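Local atomic coordinates of tryptophanyl-tRNA synthetase (Thermus thermophilus, PDB entry 2EL7), a protein that probably catalyses the ATP-dependent attachment of tryptophan to tRNA(Trp), working as a homodimeric class I aminoacyl-tRNA synthetase. Residues F38-Y44 against V79-S85; H45-L51 against W123-Y129; V96-P102 against I161-F165. All coordinates share one frame; numbering follows the deposited sequence.

Contact 1: F38-Y44 against V79-S85; sequences FFCIVDY and VTLFVQS
The Phe38 ring carries the Thr80 methyl over one face, CG2 lying 4.1 Å from the ring centroid. Phe82 meets the same ring obliquely, its plane turned 89° from that of Phe38, with CE2 of Phe82 3.9 Å from CD1 of Phe38. Cys40 CA sits over one face of the Phe82 ring, and Cys40 SG approaches Phe82 CE1 to 3.5 Å in a sulfur-aromatic contact. With chi1 at 62°, CG of Phe82 is wedged between its own N and carbonyl carbon, which tips the ring across toward strand 37-41. Thr80 O lies at the edge of the Phe39 ring, whose CD1 packs 3.6 Å from Val79 CG2. Over one face of Tyr44 comes Ser85 CB. Apart from Tyr44 and Ser85, these side chains flank two parallel neighbours in the Rossmann-type sheet of class I synthetases, the strands of a beta-alpha-beta unit whose linking helix, 55-72, packs on Ile41 and Leu81. Phe39 N bonds to Thr80 O, Phe82 N to Phe39 O, Ile41 N to Phe82 O and Gln84 N to Ile41 O. Ile41 O also accepts Asp43 N, from the opposite face of its plane, in the inverse gamma turn centred on Val42. Beyond the strands the Asp43 carboxylate is gripped at both oxygens through syn lone pairs: OD1 takes Ser85 OG at 2.6 Å and OD2 takes Ser85 N at 3.1 Å, which fixes its rotation. Gln84 touches Asp136, predicted to bind tryptophan, and Trp95 of the second subunit meets the Tyr44 ring edge-to-face.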
loop_
_atom_site.group_PDB
_atom_site.type_symbol
_atom_site.label_atom_id
_atom_site.label_comp_id
_atom_site.label_asym_id
_atom_site.label_seq_id
_atom_site.Cartn_x
_atom_site.Cartn_y
_atom_site.Cartn_z
ATOM N N PHE A 38 -18.996 -12.430 1.708
ATOM C CA PHE A 38 -17.929 -12.099 0.757
ATOM C C PHE A 38 -16.816 -13.129 0.715
ATOM O O PHE A 38 -16.285 -13.542 1.760
ATOM C CB PHE A 38 -17.299 -10.751 1.079
ATOM C CG PHE A 38 -18.179 -9.573 0.765
ATOM C CD1 PHE A 38 -17.620 -8.318 0.558
ATOM C CD2 PHE A 38 -19.550 -9.714 0.675
ATOM C CE1 PHE A 38 -18.408 -7.238 0.264
ATOM C CE2 PHE A 38 -20.342 -8.636 0.380
ATOM C CZ PHE A 38 -19.768 -7.390 0.173
ATOM N N PHE A 39 -16.448 -13.543 -0.492
ATOM C CA PHE A 39 -15.365 -14.521 -0.643
ATOM C C PHE A 39 -14.345 -13.889 -1.542
ATOM O O PHE A 39 -14.644 -13.580 -2.691
ATOM C CB PHE A 39 -15.878 -15.847 -1.224
ATOM C CG PHE A 39 -16.814 -16.594 -0.296
ATOM C CD1 PHE A 39 -18.201 -16.380 -0.354
ATOM C CD2 PHE A 39 -16.313 -17.524 0.617
ATOM C CE1 PHE A 39 -19.068 -17.081 0.473
ATOM C CE2 PHE A 39 -17.175 -18.246 1.464
ATOM C CZ PHE A 39 -18.553 -18.031 1.398
ATOM N N CYS A 40 -13.140 -13.695 -0.999
ATOM C CA CYS A 40 -12.040 -13.013 -1.689
ATOM C C CYS A 40 -10.840 -13.893 -2.028
ATOM O O CYS A 40 -10.183 -14.414 -1.132
ATOM C CB CYS A 40 -11.581 -11.834 -0.814
ATOM S SG CYS A 40 -10.384 -10.647 -1.509
ATOM N N ILE A 41 -10.563 -14.046 -3.327
ATOM C CA ILE A 41 -9.434 -14.828 -3.801
ATOM C C ILE A 41 -8.238 -13.874 -3.633
ATOM O O ILE A 41 -8.080 -12.919 -4.401
ATOM C CB ILE A 41 -9.626 -15.218 -5.295
ATOM C CG1 ILE A 41 -10.761 -16.242 -5.429
ATOM C CG2 ILE A 41 -8.329 -15.794 -5.867
ATOM C CD1 ILE A 41 -11.103 -16.614 -6.872
ATOM N N VAL A 42 -7.389 -14.132 -2.645
ATOM C CA VAL A 42 -6.272 -13.223 -2.383
ATOM C C VAL A 42 -5.017 -13.363 -3.254
ATOM O O VAL A 42 -3.954 -13.733 -2.766
ATOM C CB VAL A 42 -5.864 -13.263 -0.872
ATOM C CG1 VAL A 42 -6.983 -12.695 -0.031
ATOM C CG2 VAL A 42 -5.564 -14.680 -0.434
ATOM N N ASP A 43 -5.141 -12.984 -4.524
ATOM C CA ASP A 43 -4.037 -13.095 -5.466
ATOM C C ASP A 43 -2.812 -12.274 -5.045
ATOM O O ASP A 43 -1.678 -12.681 -5.300
ATOM C CB ASP A 43 -4.512 -12.729 -6.889
ATOM C CG ASP A 43 -5.127 -11.330 -6.986
ATOM O OD1 ASP A 43 -5.307 -10.849 -8.117
ATOM O OD2 ASP A 43 -5.430 -10.703 -5.953
ATOM N N TYR A 44 -3.029 -11.141 -4.381
ATOM C CA TYR A 44 -1.919 -10.318 -3.905
ATOM C C TYR A 44 -1.026 -11.044 -2.903
ATOM O O TYR A 44 0.114 -10.645 -2.700
ATOM C CB TYR A 44 -2.431 -9.016 -3.275
ATOM C CG TYR A 44 -2.606 -7.897 -4.285
ATOM C CD1 TYR A 44 -3.544 -6.879 -4.083
ATOM C CD2 TYR A 44 -1.847 -7.866 -5.452
ATOM C CE1 TYR A 44 -3.726 -5.865 -5.025
ATOM C CE2 TYR A 44 -2.014 -6.854 -6.401
ATOM C CZ TYR A 44 -2.954 -5.860 -6.184
ATOM O OH TYR A 44 -3.125 -4.870 -7.133
ATOM N N VAL A 79 -23.840 -16.008 -3.225
ATOM C CA VAL A 79 -22.829 -15.203 -2.545
ATOM C C VAL A 79 -22.135 -14.110 -3.353
ATOM O O VAL A 79 -22.606 -13.723 -4.435
ATOM C CB VAL A 79 -21.750 -16.104 -1.896
ATOM C CG1 VAL A 79 -22.428 -17.256 -1.160
ATOM C CG2 VAL A 79 -20.751 -16.618 -2.952
ATOM N N THR A 80 -21.028 -13.598 -2.804
ATOM C CA THR A 80 -20.257 -12.536 -3.456
ATOM C C THR A 80 -18.812 -12.950 -3.519
ATOM O O THR A 80 -18.099 -12.859 -2.542
ATOM C CB THR A 80 -20.417 -11.200 -2.699
ATOM O OG1 THR A 80 -21.771 -10.766 -2.848
ATOM C CG2 THR A 80 -19.500 -10.099 -3.248
ATOM N N LEU A 81 -18.400 -13.413 -4.694
ATOM C CA LEU A 81 -17.047 -13.898 -4.952
ATOM C C LEU A 81 -16.317 -12.959 -5.866
ATOM O O LEU A 81 -16.826 -12.608 -6.921
ATOM C CB LEU A 81 -17.117 -15.265 -5.612
ATOM C CG LEU A 81 -15.827 -16.011 -5.969
ATOM C CD1 LEU A 81 -15.026 -16.311 -4.708
ATOM C CD2 LEU A 81 -16.210 -17.327 -6.672
ATOM N N PHE A 82 -15.114 -12.570 -5.465
ATOM C CA PHE A 82 -14.305 -11.646 -6.242
ATOM C C PHE A 82 -12.807 -11.845 -6.006
ATOM O O PHE A 82 -12.397 -12.552 -5.073
ATOM C CB PHE A 82 -14.712 -10.219 -5.895
ATOM C CG PHE A 82 -14.483 -9.850 -4.461
ATOM C CD1 PHE A 82 -13.306 -9.238 -4.074
ATOM C CD2 PHE A 82 -15.465 -10.084 -3.501
ATOM C CE1 PHE A 82 -13.101 -8.848 -2.734
ATOM C CE2 PHE A 82 -15.280 -9.710 -2.174
ATOM C CZ PHE A 82 -14.083 -9.085 -1.786
ATOM N N VAL A 83 -11.999 -11.234 -6.868
ATOM C CA VAL A 83 -10.544 -11.326 -6.783
ATOM C C VAL A 83 -10.004 -10.078 -6.093
ATOM O O VAL A 83 -10.326 -8.959 -6.493
ATOM C CB VAL A 83 -9.900 -11.414 -8.185
ATOM C CG1 VAL A 83 -8.371 -11.363 -8.058
ATOM C CG2 VAL A 83 -10.343 -12.686 -8.878
ATOM N N GLN A 84 -9.168 -10.269 -5.078
ATOM C CA GLN A 84 -8.609 -9.154 -4.320
ATOM C C GLN A 84 -8.155 -7.970 -5.191
ATOM O O GLN A 84 -8.675 -6.865 -5.027
ATOM C CB GLN A 84 -7.480 -9.673 -3.426
ATOM C CG GLN A 84 -6.765 -8.633 -2.594
ATOM C CD GLN A 84 -5.776 -9.263 -1.596
ATOM O OE1 GLN A 84 -5.360 -10.423 -1.733
ATOM N NE2 GLN A 84 -5.402 -8.491 -0.594
ATOM N N SER A 85 -7.227 -8.194 -6.129
ATOM C CA SER A 85 -6.750 -7.112 -7.010
ATOM C C SER A 85 -7.815 -6.394 -7.851
ATOM O O SER A 85 -7.542 -5.336 -8.413
ATOM C CB SER A 85 -5.620 -7.609 -7.947
ATOM O OG SER A 85 -6.058 -8.518 -8.946
#

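Contact 2: H45-L51 against W123-Y129; sequences HALTNPL and WSGLLMY
Pro50 lies over one face of the Trp123 indole, its CG 3.6 Å from the centroid of the five-membered ring and 19° off the normal, a CH-pi contact. Leu51 CG comes obliquely to the six-membered part of the indole, 4.3 Å from Trp123 CZ2. At the other end of the contact His45 and Tyr129 form an offset stack, with ring centroids 4.3 Å apart and planes inclined by 20°. Thr48 bridges the stretch between the Pro50-Trp123 pair and that stack: its CG2 rests 3.7 Å from Gly125 O, and its carbonyl O is 3.3 Å from Leu126 CD1. Gly125 has no side chain, and the backbones close in to 5.2 Å between Thr48 CA and Gly125 CA.

The backbone of helix 124-139 spaces the two aromatic groups: Trp123 is at its N-cap position and Tyr129 follows more than a turn later; its CG, anti to the backbone N (chi1 -171°), carries the ring out to His45. Opposing them is the loop between strand 37-41 and helix 55-72. In the second shell, Gln9, predicted to bind ATP, touches His45, while Thr99 of the second subunit packs on both Pro50 and Trp123 at the dimer interface. The clear contacts are CH-pi, ring stacking and apolar touches, which probably hold loop and helix less rigidly than paired backbone would.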
loop_
_atom_site.group_PDB
_atom_site.type_symbol
_atom_site.label_atom_id
_atom_site.label_comp_id
_atom_site.label_asym_id
_atom_site.label_seq_id
_atom_site.Cartn_x
_atom_site.Cartn_y
_atom_site.Cartn_z
ATOM N N HIS A 45 -1.539 -12.111 -2.288
ATOM C CA HIS A 45 -0.773 -12.894 -1.311
ATOM C C HIS A 45 0.334 -13.691 -2.015
ATOM O O HIS A 45 1.364 -14.009 -1.405
ATOM C CB HIS A 45 -1.722 -13.828 -0.547
ATOM C CG HIS A 45 -1.063 -14.693 0.486
ATOM N ND1 HIS A 45 -0.047 -14.246 1.308
ATOM C CD2 HIS A 45 -1.317 -15.969 0.867
ATOM C CE1 HIS A 45 0.296 -15.208 2.146
ATOM N NE2 HIS A 45 -0.461 -16.264 1.899
ATOM N N ALA A 46 0.128 -13.996 -3.298
ATOM C CA ALA A 46 1.125 -14.744 -4.053
ATOM C C ALA A 46 2.401 -13.920 -4.234
ATOM O O ALA A 46 3.484 -14.486 -4.248
ATOM C CB ALA A 46 0.570 -15.151 -5.432
ATOM N N LEU A 47 2.282 -12.596 -4.379
ATOM C CA LEU A 47 3.469 -11.740 -4.561
ATOM C C LEU A 47 4.447 -11.663 -3.373
ATOM O O LEU A 47 5.562 -11.171 -3.538
ATOM C CB LEU A 47 3.077 -10.306 -4.930
ATOM C CG LEU A 47 2.081 -9.971 -6.048
ATOM C CD1 LEU A 47 2.234 -8.512 -6.419
ATOM C CD2 LEU A 47 2.307 -10.817 -7.247
ATOM N N THR A 48 4.045 -12.138 -2.191
ATOM C CA THR A 48 4.915 -12.098 -1.004
ATOM C C THR A 48 6.160 -12.993 -1.106
ATOM O O THR A 48 7.059 -12.919 -0.265
ATOM C CB THR A 48 4.137 -12.451 0.277
ATOM O OG1 THR A 48 3.159 -13.445 -0.018
ATOM C CG2 THR A 48 3.438 -11.255 0.806
ATOM N N ASN A 49 6.210 -13.839 -2.128
ATOM C CA ASN A 49 7.390 -14.672 -2.364
ATOM C C ASN A 49 7.758 -14.415 -3.839
ATOM O O ASN A 49 7.588 -15.273 -4.718
ATOM C CB ASN A 49 7.061 -16.134 -2.069
ATOM C CG ASN A 49 6.713 -16.356 -0.584
ATOM O OD1 ASN A 49 7.567 -16.199 0.303
ATOM N ND2 ASN A 49 5.450 -16.700 -0.312
ATOM N N PRO A 50 8.288 -13.201 -4.106
ATOM C CA PRO A 50 8.693 -12.708 -5.422
ATOM C C PRO A 50 9.560 -13.558 -6.329
ATOM O O PRO A 50 9.316 -13.583 -7.526
ATOM C CB PRO A 50 9.297 -11.330 -5.109
ATOM C CG PRO A 50 9.821 -11.482 -3.760
ATOM C CD PRO A 50 8.739 -12.267 -3.054
ATOM N N LEU A 51 10.550 -14.263 -5.792
ATOM C CA LEU A 51 11.405 -15.074 -6.660
ATOM C C LEU A 51 10.877 -16.462 -6.896
ATOM O O LEU A 51 11.321 -17.138 -7.835
ATOM C CB LEU A 51 12.815 -15.198 -6.090
ATOM C CG LEU A 51 13.576 -13.943 -5.658
ATOM C CD1 LEU A 51 15.053 -14.222 -5.728
ATOM C CD2 LEU A 51 13.236 -12.779 -6.553
ATOM N N TRP A 123 11.450 -10.208 3.073
ATOM C CA TRP A 123 10.793 -9.166 2.299
ATOM C C TRP A 123 9.823 -8.327 3.156
ATOM O O TRP A 123 9.186 -8.834 4.099
ATOM C CB TRP A 123 10.019 -9.779 1.124
ATOM C CG TRP A 123 10.867 -10.589 0.167
ATOM C CD1 TRP A 123 10.895 -11.962 0.047
ATOM C CD2 TRP A 123 11.811 -10.088 -0.789
ATOM N NE1 TRP A 123 11.795 -12.331 -0.917
ATOM C CE2 TRP A 123 12.371 -11.203 -1.447
ATOM C CE3 TRP A 123 12.235 -8.811 -1.149
ATOM C CZ2 TRP A 123 13.340 -11.075 -2.448
ATOM C CZ3 TRP A 123 13.192 -8.680 -2.141
ATOM C CH2 TRP A 123 13.737 -9.809 -2.781
ATOM N N SER A 124 9.709 -7.044 2.832
ATOM C CA SER A 124 8.806 -6.162 3.572
ATOM C C SER A 124 7.383 -6.676 3.358
ATOM O O SER A 124 6.497 -6.441 4.169
ATOM C CB SER A 124 8.944 -4.712 3.081
ATOM O OG SER A 124 10.282 -4.283 3.199
ATOM N N GLY A 125 7.189 -7.386 2.250
ATOM C CA GLY A 125 5.899 -7.979 1.958
ATOM C C GLY A 125 5.493 -8.942 3.061
ATOM O O GLY A 125 4.338 -8.930 3.484
ATOM N N LEU A 126 6.419 -9.778 3.526
ATOM C CA LEU A 126 6.114 -10.702 4.623
ATOM C C LEU A 126 5.709 -9.883 5.865
ATOM O O LEU A 126 4.683 -10.169 6.502
ATOM C CB LEU A 126 7.334 -11.578 5.006
ATOM C CG LEU A 126 7.904 -12.714 4.133
ATOM C CD1 LEU A 126 6.868 -13.143 3.072
ATOM C CD2 LEU A 126 9.240 -12.262 3.479
ATOM N N LEU A 127 6.513 -8.868 6.205
ATOM C CA LEU A 127 6.216 -8.057 7.382
ATOM C C LEU A 127 4.885 -7.301 7.300
ATOM O O LEU A 127 4.095 -7.330 8.244
ATOM C CB LEU A 127 7.338 -7.041 7.656
ATOM C CG LEU A 127 7.073 -6.102 8.854
ATOM C CD1 LEU A 127 7.269 -6.878 10.147
ATOM C CD2 LEU A 127 8.020 -4.906 8.832
ATOM N N MET A 128 4.648 -6.637 6.169
ATOM C CA MET A 128 3.447 -5.825 5.959
ATOM C C MET A 128 2.157 -6.567 5.532
ATOM O O MET A 128 1.077 -5.968 5.520
ATOM C CB MET A 128 3.750 -4.716 4.932
ATOM C CG MET A 128 4.960 -3.861 5.255
ATOM S SD MET A 128 4.846 -3.207 6.944
ATOM C CE MET A 128 3.245 -2.491 6.927
ATOM N N TYR A 129 2.240 -7.851 5.203
ATOM C CA TYR A 129 1.028 -8.548 4.762
ATOM C C TYR A 129 -0.154 -8.471 5.721
ATOM O O TYR A 129 -1.297 -8.282 5.295
ATOM C CB TYR A 129 1.322 -10.012 4.454
ATOM C CG TYR A 129 0.169 -10.731 3.788
ATOM C CD1 TYR A 129 -0.322 -10.309 2.559
ATOM C CD2 TYR A 129 -0.452 -11.836 4.408
ATOM C CE1 TYR A 129 -1.408 -10.966 1.956
ATOM C CE2 TYR A 129 -1.523 -12.491 3.816
ATOM C CZ TYR A 129 -1.998 -12.054 2.594
ATOM O OH TYR A 129 -3.073 -12.704 2.012
#

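Contact 3: V96-P102 against I161-F165; sequences VFTTLTP and IARRF
Phe97 O is gripped by two donors from opposite faces of its plane: Leu100 N at 2.7 Å and Thr101 OG1 at 2.9 Å, the hydroxyl standing well above the carbonyl plane. The pair secures the chain where helix 89-99 runs out, and the gripped hydroxyl also touches the other segment, with Ile161 CD1 3.5 Å from Thr101 OG1. Just past the helix, Leu100 O receives Arg164 NH2 at 2.8 Å, but the bond is weak, bent to 125° at the hydrogen. Arg164 gets there by an extended start and a turn at chi3 (-64°), which swings the guanidinium back to the loop. Pro102 lies over one face of that flat group, its CD 3.8 Å from Arg164 NH2, so the charged group is met by a proline ring as well as by a carbonyl.

Deeper in, the contact turns apolar. Ile161 CG2 sits almost exactly over the middle of the Phe97 ring, 3.6 Å from its centroid and 10° off the normal. Phe165 approaches the same ring at its edge, through CD1, and in turn has Leu100 CD1 at its own edge, 3.8 Å from Phe165 CD1. Val96 CG1 reaches the Phe165 edge more loosely, at CE1. Ile161 on Phe97 and Leu100 on Phe165 flank the Phe97-Phe165 pair in a small apolar cluster, to which Phe173 adds an edge-to-face partner for Phe165.

The contact joins the C-terminal end of helix 89-99 and the loop behind it to the middle of helix 153-169. Helix 124-139 packs on Phe97 and Thr98, and Trp123 of the second subunit reaches Pro102 and Arg164.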
loop_
_atom_site.group_PDB
_atom_site.type_symbol
_atom_site.label_atom_id
_atom_site.label_comp_id
_atom_site.label_asym_id
_atom_site.label_seq_id
_atom_site.Cartn_x
_atom_site.Cartn_y
_atom_site.Cartn_z
ATOM N N VAL A 96 -3.100 3.934 4.969
ATOM C CA VAL A 96 -3.610 4.589 6.179
ATOM C C VAL A 96 -3.320 3.712 7.375
ATOM O O VAL A 96 -2.725 4.158 8.340
ATOM C CB VAL A 96 -5.142 4.878 6.098
ATOM C CG1 VAL A 96 -5.615 5.557 7.391
ATOM C CG2 VAL A 96 -5.436 5.798 4.904
ATOM N N PHE A 97 -3.724 2.452 7.282
ATOM C CA PHE A 97 -3.507 1.487 8.349
ATOM C C PHE A 97 -2.024 1.351 8.696
ATOM O O PHE A 97 -1.658 1.356 9.868
ATOM C CB PHE A 97 -4.104 0.132 7.945
ATOM C CG PHE A 97 -5.608 0.053 8.100
ATOM C CD1 PHE A 97 -6.359 1.186 8.411
ATOM C CD2 PHE A 97 -6.275 -1.152 7.906
ATOM C CE1 PHE A 97 -7.750 1.120 8.526
ATOM C CE2 PHE A 97 -7.666 -1.233 8.015
ATOM C CZ PHE A 97 -8.411 -0.085 8.328
ATOM N N THR A 98 -1.178 1.224 7.680
ATOM C CA THR A 98 0.260 1.126 7.886
ATOM C C THR A 98 0.714 2.253 8.832
ATOM O O THR A 98 1.458 1.998 9.787
ATOM C CB THR A 98 1.032 1.229 6.510
ATOM O OG1 THR A 98 0.899 -0.004 5.791
ATOM C CG2 THR A 98 2.506 1.516 6.700
ATOM N N THR A 99 0.253 3.483 8.601
ATOM C CA THR A 99 0.676 4.606 9.456
ATOM C C THR A 99 0.156 4.485 10.888
ATOM O O THR A 99 0.692 5.117 11.805
ATOM C CB THR A 99 0.223 6.020 8.911
ATOM O OG1 THR A 99 -1.211 6.126 8.940
ATOM C CG2 THR A 99 0.716 6.256 7.464
ATOM N N LEU A 100 -0.881 3.675 11.083
ATOM C CA LEU A 100 -1.456 3.525 12.415
ATOM C C LEU A 100 -1.067 2.210 13.080
ATOM O O LEU A 100 -1.758 1.784 14.001
ATOM C CB LEU A 100 -2.981 3.583 12.348
ATOM C CG LEU A 100 -3.664 4.774 11.679
ATOM C CD1 LEU A 100 -5.147 4.457 11.526
ATOM C CD2 LEU A 100 -3.450 6.027 12.503
ATOM N N THR A 101 0.014 1.578 12.615
ATOM C CA THR A 101 0.467 0.301 13.165
ATOM C C THR A 101 1.890 0.334 13.725
ATOM O O THR A 101 2.851 0.621 13.012
ATOM C CB THR A 101 0.386 -0.826 12.098
ATOM O OG1 THR A 101 -0.941 -0.872 11.562
ATOM C CG2 THR A 101 0.701 -2.209 12.714
ATOM N N PRO A 102 2.042 0.048 15.026
ATOM C CA PRO A 102 3.375 0.044 15.656
ATOM C C PRO A 102 4.227 -1.049 14.995
ATOM O O PRO A 102 3.773 -2.187 14.845
ATOM C CB PRO A 102 3.076 -0.300 17.118
ATOM C CG PRO A 102 1.659 0.167 17.317
ATOM C CD PRO A 102 0.979 -0.225 16.016
ATOM N N ILE A 161 -6.326 -2.203 15.146
ATOM C CA ILE A 161 -6.299 -1.127 14.166
ATOM C C ILE A 161 -7.656 -0.438 14.076
ATOM O O ILE A 161 -7.735 0.774 13.919
ATOM C CB ILE A 161 -5.873 -1.667 12.743
ATOM C CG1 ILE A 161 -4.390 -2.067 12.762
ATOM C CG2 ILE A 161 -6.096 -0.610 11.667
ATOM C CD1 ILE A 161 -3.921 -2.688 11.502
ATOM N N ALA A 162 -8.728 -1.206 14.194
ATOM C CA ALA A 162 -10.048 -0.623 14.125
ATOM C C ALA A 162 -10.258 0.293 15.318
ATOM O O ALA A 162 -10.739 1.426 15.176
ATOM C CB ALA A 162 -11.094 -1.709 14.104
ATOM N N ARG A 163 -9.898 -0.195 16.501
ATOM C CA ARG A 163 -10.049 0.604 17.704
ATOM C C ARG A 163 -9.228 1.874 17.600
ATOM O O ARG A 163 -9.729 2.960 17.907
ATOM C CB ARG A 163 -9.632 -0.181 18.951
ATOM C CG ARG A 163 -10.585 -1.326 19.300
ATOM C CD ARG A 163 -10.444 -1.745 20.756
ATOM N NE ARG A 163 -9.159 -2.354 21.017
ATOM C CZ ARG A 163 -8.893 -3.632 20.787
ATOM N NH1 ARG A 163 -9.842 -4.418 20.298
ATOM N NH2 ARG A 163 -7.676 -4.120 21.029
ATOM N N ARG A 164 -7.984 1.750 17.145
ATOM C CA ARG A 164 -7.122 2.919 17.025
ATOM C C ARG A 164 -7.724 3.925 16.063
ATOM O O ARG A 164 -7.720 5.126 16.347
ATOM C CB ARG A 164 -5.726 2.507 16.559
ATOM C CG ARG A 164 -4.700 3.599 16.701
ATOM C CD ARG A 164 -3.274 3.037 16.533
ATOM N NE ARG A 164 -2.870 2.063 17.560
ATOM C CZ ARG A 164 -2.650 0.769 17.339
ATOM N NH1 ARG A 164 -2.283 -0.023 18.346
ATOM N NH2 ARG A 164 -2.798 0.261 16.117
ATOM N N PHE A 165 -8.263 3.432 14.941
ATOM C CA PHE A 165 -8.876 4.296 13.953
ATOM C C PHE A 165 -10.141 4.930 14.516
ATOM O O PHE A 165 -10.318 6.151 14.430
ATOM C CB PHE A 165 -9.226 3.522 12.668
ATOM C CG PHE A 165 -9.688 4.406 11.525
ATOM C CD1 PHE A 165 -8.803 4.778 10.502
ATOM C CD2 PHE A 165 -10.999 4.900 11.484
ATOM C CE1 PHE A 165 -9.214 5.631 9.457
ATOM C CE2 PHE A 165 -11.422 5.752 10.449
ATOM C CZ PHE A 165 -10.525 6.118 9.435
#

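Contact 1 is the buried core of the set, strand against strand in the parallel sheet, and it relies mainly on regular backbone bonds. Contact 3 is buried too, yet lies farther from the chain centre and joins helices by apolar side chains with one weak polar bond. Contact 2 is only partly buried and rests largely on rings. Residues 38-44 run straight into 45-51, so contacts 1 and 2 share the chain leaving strand 37-41, and Val42 touches Tyr129. Contacts 2 and 3 meet where Met128 CE lies 3.6 Å from Thr98 OG1. All three reach the second subunit; across that interface Ser124 OG of contact 2 bonds to Thr101 O of contact 3 in the second subunit.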